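PDB 5Y8E: sefir domain protein from Bacillus cereus F65185, which probably acts in signalling through SEFIR–SEFIR interactions, as a prokaryotic member of the STIR clan of protein-interaction domains. Local coordinates for residues A[6-10]-A[84-88]. Numbering follows the deposited sequence.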
ATOM      1  N   ILE A   6       4.825  -1.506   2.692  1.00  8.83           N
ATOM      2  CA  ILE A   6       4.124  -1.969   1.502  1.00 10.97           C
ATOM      3  C   ILE A   6       3.214  -3.133   1.860  1.00 12.95           C
ATOM      4  O   ILE A   6       3.678  -4.212   2.248  1.00 11.56           O
ATOM      5  CB  ILE A   6       5.100  -2.364   0.371  1.00  9.62           C
ATOM      6  CG1 ILE A   6       6.003  -1.182   0.016  1.00 10.22           C
ATOM      7  CG2 ILE A   6       4.330  -2.878  -0.854  1.00 10.66           C
ATOM      8  CD1 ILE A   6       7.011  -1.471  -1.122  1.00 11.54           C
ATOM      9  N   SER A   7       1.911  -2.890   1.758  1.00 10.01           N
ATOM     10  CA  SER A   7       0.909  -3.919   1.986  1.00 11.81           C
ATOM     11  C   SER A   7       0.538  -4.518   0.637  1.00 12.45           C
ATOM     12  O   SER A   7       0.132  -3.798  -0.284  1.00 11.71           O
ATOM     13  CB  SER A   7      -0.322  -3.310   2.664  1.00 12.55           C
ATOM     14  OG  SER A   7      -1.344  -4.274   2.874  1.00 13.96           O
ATOM     15  N   TYR A   8       0.689  -5.833   0.507  1.00  9.60           N
ATOM     16  CA  TYR A   8       0.406  -6.490  -0.766  1.00  9.42           C
ATOM     17  C   TYR A   8       0.055  -7.949  -0.563  1.00 10.92           C
ATOM     18  O   TYR A   8       0.266  -8.506   0.514  1.00 13.41           O
ATOM     19  CB  TYR A   8       1.589  -6.348  -1.745  1.00  9.99           C
ATOM     20  CG  TYR A   8       2.831  -7.151  -1.390  1.00  9.06           C
ATOM     21  CD1 TYR A   8       3.614  -6.805  -0.296  1.00 11.53           C
ATOM     22  CD2 TYR A   8       3.242  -8.224  -2.177  1.00 11.22           C
ATOM     23  CE1 TYR A   8       4.749  -7.516   0.028  1.00 13.21           C
ATOM     24  CE2 TYR A   8       4.392  -8.944  -1.865  1.00 10.06           C
ATOM     25  CZ  TYR A   8       5.134  -8.577  -0.756  1.00 12.81           C
ATOM     26  OH  TYR A   8       6.270  -9.271  -0.412  1.00 13.89           O
ATOM     27  N   SER A   9      -0.504  -8.566  -1.592  1.00 12.80           N
ATOM     28  CA  SER A   9      -0.822  -9.988  -1.531  1.00 14.08           C
ATOM     29  C   SER A   9       0.193 -10.749  -2.375  1.00 14.43           C
ATOM     30  O   SER A   9       0.682 -10.224  -3.375  1.00 13.75           O
ATOM     31  CB  SER A   9      -2.231 -10.233  -2.071  1.00 23.22           C
ATOM     32  OG  SER A   9      -2.525 -11.617  -2.083  1.00 30.94           O
ATOM     33  N   TRP A  10       0.517 -11.976  -1.984  1.00 15.83           N
ATOM     34  CA  TRP A  10       1.449 -12.786  -2.766  1.00 15.60           C
ATOM     35  C   TRP A  10       0.713 -13.480  -3.916  1.00 17.82           C
ATOM     36  O   TRP A  10       0.632 -14.709  -3.973  1.00 18.09           O
ATOM     37  CB  TRP A  10       2.151 -13.817  -1.876  1.00 18.88           C
ATOM     38  CG  TRP A  10       3.244 -13.241  -0.993  1.00 14.68           C
ATOM     39  CD1 TRP A  10       3.377 -11.943  -0.581  1.00 14.24           C
ATOM     40  CD2 TRP A  10       4.362 -13.954  -0.438  1.00 16.91           C
ATOM     41  NE1 TRP A  10       4.497 -11.812   0.218  1.00 16.23           N
ATOM     42  CE2 TRP A  10       5.120 -13.031   0.314  1.00 17.68           C
ATOM     43  CE3 TRP A  10       4.784 -15.287  -0.492  1.00 18.45           C
ATOM     44  CZ2 TRP A  10       6.284 -13.400   1.000  1.00 18.90           C
ATOM     45  CZ3 TRP A  10       5.940 -15.653   0.193  1.00 22.25           C
ATOM     46  CH2 TRP A  10       6.675 -14.712   0.926  1.00 22.27           C
ATOM     47  N   THR A  84      -3.562 -13.554   7.764  1.00 31.77           N
ATOM     48  CA  THR A  84      -4.130 -12.538   6.909  1.00 34.51           C
ATOM     49  C   THR A  84      -3.078 -11.404   6.612  1.00 27.27           C
ATOM     50  O   THR A  84      -2.478 -10.886   7.509  1.00 25.52           O
ATOM     51  CB  THR A  84      -5.391 -12.007   7.585  1.00 38.44           C
ATOM     52  OG1 THR A  84      -6.345 -13.065   7.730  1.00 46.54           O
ATOM     53  CG2 THR A  84      -6.002 -10.874   6.831  1.00 31.59           C
ATOM     54  N   MET A  85      -2.884 -11.055   5.345  1.00 27.17           N
ATOM     55  CA  MET A  85      -1.925 -10.030   4.989  1.00 25.02           C
ATOM     56  C   MET A  85      -2.565  -8.842   4.215  1.00 23.80           C
ATOM     57  O   MET A  85      -1.882  -7.999   3.729  1.00 23.86           O
ATOM     58  CB  MET A  85      -0.743 -10.608   4.211  1.00 20.00           C
ATOM     59  CG  MET A  85      -1.027 -10.939   2.791  1.00 20.00           C
ATOM     60  SD  MET A  85       0.248 -12.138   2.068  1.00 20.00           S
ATOM     61  CE  MET A  85       1.682 -11.266   2.398  1.00 20.00           C
ATOM     62  N   ILE A  86      -3.884  -8.814   4.151  1.00 23.29           N
ATOM     63  CA  ILE A  86      -4.632  -7.852   3.411  1.00 21.99           C
ATOM     64  C   ILE A  86      -5.374  -6.911   4.407  1.00 19.69           C
ATOM     65  O   ILE A  86      -5.987  -7.354   5.304  1.00 20.13           O
ATOM     66  CB  ILE A  86      -5.637  -8.602   2.468  1.00 24.40           C
ATOM     67  CG1 ILE A  86      -4.799  -9.362   1.416  1.00 26.61           C
ATOM     68  CG2 ILE A  86      -6.570  -7.717   1.862  1.00 23.25           C
ATOM     69  CD1 ILE A  86      -5.523 -10.157   0.524  1.00 29.76           C
ATOM     70  N   ILE A  87      -5.262  -5.628   4.179  1.00 17.47           N
ATOM     71  CA  ILE A  87      -5.867  -4.655   5.037  1.00 15.40           C
ATOM     72  C   ILE A  87      -7.369  -4.933   5.225  1.00 16.23           C
ATOM     73  O   ILE A  87      -8.078  -5.127   4.298  1.00 17.52           O
ATOM     74  CB  ILE A  87      -5.618  -3.247   4.512  1.00 16.77           C
ATOM     75  CG1 ILE A  87      -4.167  -2.866   4.690  1.00 13.07           C
ATOM     76  CG2 ILE A  87      -6.420  -2.245   5.211  1.00 16.47           C
ATOM     77  CD1 ILE A  87      -3.800  -1.645   3.980  1.00 12.79           C
ATOM     78  N   THR A  88      -7.796  -4.868   6.482  1.00 15.72           N
ATOM     79  CA  THR A  88      -9.207  -5.047   6.843  1.00 16.62           C
ATOM     80  C   THR A  88      -9.941  -3.722   7.119  1.00 14.78           C
ATOM     81  O   THR A  88      -9.332  -2.774   7.450  1.00 12.79           O
ATOM     82  CB  THR A  88      -9.315  -5.855   8.188  1.00 18.92           C
ATOM     83  OG1 THR A  88      -8.657  -5.130   9.182  1.00 15.73           O
ATOM     84  CG2 THR A  88      -8.664  -7.196   8.063  1.00 19.73           C
TER
HETATM   85  O   HOH W   1      -0.252  -5.973   4.642  1.00 33.51           O
HETATM   86  O   HOH W   2       1.299  -7.395   2.960  1.00 33.03           O
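M85 reaches across to W10 in a Met-aromatic contact of the SEFIR domain, where the loop before helix 89-93 lies against strand 3-7 and the residues that follow it. With chi1 at 76°, CG of M85 is tucked between its own N and C, and a bend at chi3 (-55°) brings M85 CE to 3.5 Å from W10 CD1. M85 SD lies 4.6 Å from the centroid of the W10 five-membered ring, approaching it obliquely, and the two side chains cross at about a right angle. On the way, M85 CG passes 3.6 Å from Y8 O. The indole is held from elsewhere too: W10 NE1 hydrogen-bonds D37 OD2, while K16 and R47 make cation-pi contacts with the ring. Further along the loop, I87 leans on S7, its CG1 3.6 Å from S7 OG. I86 instead extends CD1 to S9 CB and rests on helix 67-75, whose Y69 hydroxyl is hydrogen-bonded to both S7 OG and I87 N. Two waters link the segments through M85 O: one accepts from Y8 N and donates weakly to M85 O. The other hydrogen-bonds S7 OG, which stands anti to its own N (chi1 178°), at 2.7 Å, and donates to M85 O at 2.8 Å.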